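Local atomic coordinates of mannuronan C5-epimerase (Pseudomonas syringae pv. tomato, PDB entry 4NK6), a protein that converts beta-D-mannuronate residues of the polymer alginate to alpha-L-guluronate in the periplasm and helps protect the growing polysaccharide from degradation. Residues A[298-303]-A[405-410]. Residues are numbered along the deposited sequence; the frame is centred on the assembly and turned at random.
Sequences ISREVD and ELDPFD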
ATOM      1  N   ILE A 298       3.712   5.249  -5.901  1.00 27.40           N
ATOM      2  CA  ILE A 298       4.764   4.246  -5.923  1.00 26.27           C
ATOM      3  C   ILE A 298       6.097   4.987  -5.915  1.00 32.05           C
ATOM      4  O   ILE A 298       6.264   5.985  -6.619  1.00 32.27           O
ATOM      5  CB  ILE A 298       4.641   3.290  -7.122  1.00 27.41           C
ATOM      6  CG1 ILE A 298       4.894   4.016  -8.449  1.00 29.91           C
ATOM      7  CG2 ILE A 298       3.250   2.635  -7.137  1.00 27.77           C
ATOM      8  CD1 ILE A 298       4.733   3.107  -9.668  1.00 28.75           C
ATOM      9  N   SER A 299       7.031   4.527  -5.086  1.00 29.78           N
ATOM     10  CA  SER A 299       8.250   5.287  -4.863  1.00 29.05           C
ATOM     11  C   SER A 299       9.479   4.411  -4.715  1.00 33.62           C
ATOM     12  O   SER A 299       9.469   3.406  -3.994  1.00 33.62           O
ATOM     13  CB  SER A 299       8.098   6.186  -3.631  1.00 29.64           C
ATOM     14  OG  SER A 299       9.295   6.894  -3.379  1.00 33.26           O
ATOM     15  N   ARG A 300      10.532   4.819  -5.412  1.00 31.29           N
ATOM     16  CA  ARG A 300      11.858   4.199  -5.358  1.00 29.00           C
ATOM     17  C   ARG A 300      11.949   2.881  -6.102  1.00 33.02           C
ATOM     18  O   ARG A 300      11.921   1.798  -5.505  1.00 34.85           O
ATOM     19  CB  ARG A 300      12.432   4.089  -3.934  1.00 27.73           C
ATOM     20  CG  ARG A 300      13.928   3.727  -3.950  1.00 34.57           C
ATOM     21  CD  ARG A 300      14.591   3.794  -2.578  1.00 37.76           C
ATOM     22  NE  ARG A 300      14.748   5.164  -2.101  1.00 37.86           N
ATOM     23  CZ  ARG A 300      14.104   5.674  -1.054  1.00 42.04           C
ATOM     24  NH1 ARG A 300      13.264   4.920  -0.352  1.00 37.89           N
ATOM     25  NH2 ARG A 300      14.321   6.937  -0.694  1.00 38.68           N
ATOM     26  N   GLU A 301      12.083   3.004  -7.417  1.00 31.01           N
ATOM     27  CA  GLU A 301      12.188   1.867  -8.324  1.00 32.80           C
ATOM     28  C   GLU A 301      11.056   0.872  -8.184  1.00 31.23           C
ATOM     29  O   GLU A 301      11.273  -0.336  -8.183  1.00 29.82           O
ATOM     30  CB  GLU A 301      13.541   1.167  -8.174  1.00 35.17           C
ATOM     31  CG  GLU A 301      14.715   2.125  -8.279  1.00 38.15           C
ATOM     32  CD  GLU A 301      16.012   1.387  -8.487  1.00 42.79           C
ATOM     33  OE1 GLU A 301      16.696   1.101  -7.487  1.00 45.51           O
ATOM     34  OE2 GLU A 301      16.328   1.074  -9.653  1.00 41.30           O
ATOM     35  N   VAL A 302       9.837   1.370  -8.062  1.00 36.77           N
ATOM     36  CA  VAL A 302       8.710   0.486  -8.261  1.00 34.44           C
ATOM     37  C   VAL A 302       8.516   0.418  -9.769  1.00 36.20           C
ATOM     38  O   VAL A 302       8.148   1.409 -10.406  1.00 34.73           O
ATOM     39  CB  VAL A 302       7.463   0.957  -7.522  1.00 30.62           C
ATOM     40  CG1 VAL A 302       6.334  -0.045  -7.731  1.00 27.38           C
ATOM     41  CG2 VAL A 302       7.778   1.086  -6.038  1.00 29.91           C
ATOM     42  N   ASP A 303       8.811  -0.750 -10.338  1.00 35.28           N
ATOM     43  CA  ASP A 303       8.939  -0.893 -11.785  1.00 37.18           C
ATOM     44  C   ASP A 303       7.975  -1.920 -12.366  1.00 39.86           C
ATOM     45  O   ASP A 303       7.497  -2.802 -11.655  1.00 36.22           O
ATOM     46  CB  ASP A 303      10.378  -1.290 -12.165  1.00 29.68           C
ATOM     47  CG  ASP A 303      11.402  -0.226 -11.799  1.00 41.80           C
ATOM     48  OD1 ASP A 303      10.992   0.889 -11.417  1.00 37.69           O
ATOM     49  OD2 ASP A 303      12.620  -0.500 -11.906  1.00 40.15           O
ATOM     50  N   GLU A 405      22.763   9.973  -3.490  1.00 60.76           N
ATOM     51  CA  GLU A 405      23.404   8.676  -3.676  1.00 64.66           C
ATOM     52  C   GLU A 405      22.355   7.573  -3.828  1.00 67.45           C
ATOM     53  O   GLU A 405      22.438   6.744  -4.737  1.00 66.72           O
ATOM     54  CB  GLU A 405      24.357   8.364  -2.516  1.00 67.14           C
ATOM     55  N   LEU A 406      21.366   7.581  -2.939  1.00 67.15           N
ATOM     56  CA  LEU A 406      20.270   6.614  -2.972  1.00 61.49           C
ATOM     57  C   LEU A 406      19.287   6.905  -4.104  1.00 55.91           C
ATOM     58  O   LEU A 406      18.822   5.992  -4.780  1.00 59.26           O
ATOM     59  CB  LEU A 406      19.526   6.614  -1.636  1.00 62.53           C
ATOM     60  CG  LEU A 406      18.314   5.690  -1.484  1.00 63.39           C
ATOM     61  CD1 LEU A 406      18.733   4.220  -1.418  1.00 62.71           C
ATOM     62  CD2 LEU A 406      17.523   6.075  -0.246  1.00 65.03           C
ATOM     63  N   ASP A 407      18.972   8.180  -4.301  1.00 53.70           N
ATOM     64  CA  ASP A 407      17.992   8.581  -5.306  1.00 52.61           C
ATOM     65  C   ASP A 407      18.585   9.582  -6.298  1.00 52.04           C
ATOM     66  O   ASP A 407      18.278  10.778  -6.242  1.00 47.74           O
ATOM     67  CB  ASP A 407      16.755   9.176  -4.628  1.00 48.64           C
ATOM     68  CG  ASP A 407      16.111   8.218  -3.644  1.00 53.36           C
ATOM     69  OD1 ASP A 407      15.845   7.058  -4.030  1.00 51.42           O
ATOM     70  OD2 ASP A 407      15.879   8.617  -2.482  1.00 51.22           O
ATOM     71  N   PRO A 408      19.450   9.101  -7.207  1.00 56.51           N
ATOM     72  CA  PRO A 408      20.014  10.017  -8.203  1.00 55.24           C
ATOM     73  C   PRO A 408      18.934  10.529  -9.146  1.00 51.76           C
ATOM     74  O   PRO A 408      17.888   9.894  -9.300  1.00 49.15           O
ATOM     75  CB  PRO A 408      21.030   9.150  -8.952  1.00 60.64           C
ATOM     76  CG  PRO A 408      20.601   7.743  -8.706  1.00 63.25           C
ATOM     77  CD  PRO A 408      19.981   7.732  -7.344  1.00 60.44           C
ATOM     78  N   PHE A 409      19.185  11.680  -9.756  1.00 51.85           N
ATOM     79  CA  PHE A 409      18.204  12.322 -10.618  1.00 52.96           C
ATOM     80  C   PHE A 409      18.932  13.026 -11.746  1.00 50.65           C
ATOM     81  O   PHE A 409      20.139  13.243 -11.676  1.00 45.15           O
ATOM     82  CB  PHE A 409      17.399  13.356  -9.828  1.00 50.51           C
ATOM     83  CG  PHE A 409      18.154  14.630  -9.563  1.00 50.30           C
ATOM     84  CD1 PHE A 409      19.072  14.705  -8.527  1.00 48.10           C
ATOM     85  CD2 PHE A 409      17.958  15.747 -10.362  1.00 48.24           C
ATOM     86  CE1 PHE A 409      19.774  15.873  -8.285  1.00 47.57           C
ATOM     87  CE2 PHE A 409      18.659  16.916 -10.128  1.00 51.07           C
ATOM     88  CZ  PHE A 409      19.570  16.980  -9.085  1.00 52.07           C
ATOM     89  N   ASP A 410      18.189  13.401 -12.779  1.00 47.90           N
ATOM     90  CA  ASP A 410      18.747  14.206 -13.853  1.00 51.79           C
ATOM     91  C   ASP A 410      17.743  15.273 -14.293  1.00 50.64           C
ATOM     92  O   ASP A 410      16.585  14.966 -14.596  1.00 46.29           O
ATOM     93  CB  ASP A 410      19.161  13.323 -15.031  1.00 55.52           C
ATOM     94  CG  ASP A 410      19.808  14.114 -16.145  1.00 57.54           C
ATOM     95  OD1 ASP A 410      20.542  15.075 -15.835  1.00 56.10           O
ATOM     96  OD2 ASP A 410      19.571  13.784 -17.328  1.00 59.85           O
TER
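Arg300 and Asp407 meet in a side-on, two-pronged salt bridge that ties a turn of the beta-helix to a long loop. NE of Arg300 donates to OD1 of Asp407 over 2.9 Å, and NH2 of Arg300 donates to OD2 of Asp407, also over 2.9 Å. The second bond is the straighter, 167° at the hydrogen, and OD2 lies in the guanidinium plane while OD1 is tilted somewhat from it. Both oxygens use their syn lone pairs, and the two flat groups are nearly coplanar, 20° apart, an arrangement that fixes the rotation of each. The arginine chain is extended through chi2 and then bends at chi3 (-71°), which turns the NE edge to the carboxylate. Over one guanidinium face lies the methyl CD2 of Leu406, 3.3 Å from NH2 of Arg300. Further charges extend the network: NH1 of Arg300 pairs with Asp275, and OD2 of Asp407 is shared with Arg324. Arg300 also touches His274, the probable proton acceptor, so Asp407 may help position a residue beside the active site. Arg300 directly follows strand 296-299, which runs parallel between strands 269-274 and 320-323 of the right-handed beta-helix; the loop between strands 388-393 and 414-418 reaches back to it.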